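PDB 3GIW: protein of unknown function DUF574 from Streptomyces avermitilis, which probably acts as an S-adenosylmethionine-dependent methyltransferase with a Rossmann-like fold, although its substrate and biological role are not known. Local coordinates for residues A[114-117]-A[118-121]. Residues are numbered along the deposited sequence; the frame is centred on the assembly and turned at random.
Sequences DPIV and LTLS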
loop_
_atom_site.group_PDB
_atom_site.type_symbol
_atom_site.label_atom_id
_atom_site.label_comp_id
_atom_site.label_asym_id
_atom_site.label_seq_id
_atom_site.Cartn_x
_atom_site.Cartn_y
_atom_site.Cartn_z
ATOM N N ASP A 114 -1.965 -8.381 9.907
ATOM C CA ASP A 114 -3.036 -9.379 9.807
ATOM C C ASP A 114 -2.391 -10.765 9.872
ATOM O O ASP A 114 -1.590 -11.086 9.006
ATOM C CB ASP A 114 -3.811 -9.182 8.513
ATOM C CG ASP A 114 -4.987 -10.129 8.377
ATOM O OD1 ASP A 114 -4.887 -11.208 8.986
ATOM O OD2 ASP A 114 -5.971 -9.772 7.682
ATOM N N PRO A 115 -2.712 -11.581 10.902
ATOM C CA PRO A 115 -2.130 -12.925 10.995
ATOM C C PRO A 115 -2.259 -13.819 9.733
ATOM O O PRO A 115 -1.438 -14.722 9.563
ATOM C CB PRO A 115 -2.879 -13.547 12.173
ATOM C CG PRO A 115 -3.305 -12.380 12.980
ATOM C CD PRO A 115 -3.607 -11.305 12.043
ATOM N N ILE A 116 -3.257 -13.608 8.868
ATOM C CA ILE A 116 -3.368 -14.438 7.650
ATOM C C ILE A 116 -2.157 -14.238 6.711
ATOM O O ILE A 116 -1.723 -15.150 5.983
ATOM C CB ILE A 116 -4.682 -14.152 6.892
ATOM C CG1 ILE A 116 -5.029 -15.325 5.964
ATOM C CG2 ILE A 116 -4.625 -12.815 6.087
ATOM C CD1 ILE A 116 -6.408 -15.200 5.288
ATOM N N VAL A 117 -1.562 -13.035 6.720
ATOM C CA VAL A 117 -0.425 -12.785 5.818
ATOM C C VAL A 117 0.759 -13.709 6.178
ATOM O O VAL A 117 1.409 -14.302 5.306
ATOM C CB VAL A 117 -0.040 -11.270 5.735
ATOM C CG1 VAL A 117 1.119 -11.058 4.732
ATOM C CG2 VAL A 117 -1.275 -10.464 5.316
ATOM N N LEU A 118 1.042 -13.844 7.467
ATOM C CA LEU A 118 2.085 -14.769 7.911
ATOM C C LEU A 118 1.831 -16.186 7.337
ATOM O O LEU A 118 2.750 -16.810 6.850
ATOM C CB LEU A 118 2.164 -14.813 9.440
ATOM C CG LEU A 118 3.277 -15.729 9.990
ATOM C CD1 LEU A 118 4.683 -15.319 9.519
ATOM C CD2 LEU A 118 3.185 -15.798 11.520
ATOM N N THR A 119 0.581 -16.648 7.367
ATOM C CA THR A 119 0.289 -17.994 6.830
ATOM C C THR A 119 0.564 -18.142 5.340
ATOM O O THR A 119 0.748 -19.273 4.856
ATOM C CB THR A 119 -1.165 -18.451 7.101
ATOM O OG1 THR A 119 -2.092 -17.792 6.228
ATOM C CG2 THR A 119 -1.538 -18.225 8.585
ATOM N N LEU A 120 0.566 -17.016 4.627
ATOM C CA LEU A 120 0.764 -16.945 3.181
ATOM C C LEU A 120 2.162 -16.436 2.820
ATOM O O LEU A 120 2.423 -16.091 1.673
ATOM C CB LEU A 120 -0.317 -16.052 2.559
ATOM C CG LEU A 120 -1.730 -16.595 2.721
ATOM C CD1 LEU A 120 -2.779 -15.514 2.481
ATOM C CD2 LEU A 120 -1.933 -17.728 1.755
ATOM N N SER A 121 3.067 -16.398 3.789
ATOM C CA SER A 121 4.331 -15.696 3.577
ATOM C C SER A 121 5.347 -16.451 2.694
ATOM O O SER A 121 6.278 -15.843 2.238
ATOM C CB SER A 121 4.962 -15.234 4.895
ATOM O OG SER A 121 5.267 -16.314 5.712
HETATM O O HOH W 1 1.030 -11.694 9.686
#
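Ile-116 and Leu-120 stand one turn apart in the short helix 115-119, where Leu-120 N gives a weak bond to Ile-116 O and a second, at 2.9 Å, to Val-117 O. In the second bond Leu-120 N lies well above the Val-117 carbonyl plane, away from a lone pair. Leu-120 N is thus shared between an i to i-4 and an i to i-3 carbonyl. Ile-116 O has a further partner: Thr-119 OG1 donates to it at 2.7 Å, tilted 16° from the carbonyl plane. A chi1 of 76° tucks OG1 over the backbone, from where it reaches back down the turn. Thr-119 CG2 rests against Pro-115 O. The aliphatic chains of Ile-116 and Leu-120 extend alongside one another in the same direction, and CG1 of Ile-116 meets CD1 of Leu-120 at 4.2 Å.

At the start, Asp-114 is the N-cap. Asp-114 OD1 accepts from Ile-116 N at 2.9 Å, nearly straight but from above the carboxylate plane. The same OD1 forms a salt bridge with Arg-26 of helix 24-31. A water bridges Asp-114 O and Leu-118 N, joining the two across the first turn. At the other end Ser-121 OG donates to Leu-118 O at 2.8 Å, lying in the plane of that carbonyl, at one of its lone pairs, and Ser-121 N bonds to the same oxygen.

The helix follows strand 107-112, whose last residue, Asp-112, belongs to the S-adenosyl-L-homocysteine site (empty of that ligand here) and accepts a hydrogen bond from Asp-114 N. Val-117 and Leu-118 lean on Tyr-135 of edge strand 132-137. The buried carboxylate of Asp-114 thus ties the helix start to helix 24-31 beside the S-adenosyl-L-homocysteine site, and its negative charge is probably eased by Arg-26 and the helix N-terminus.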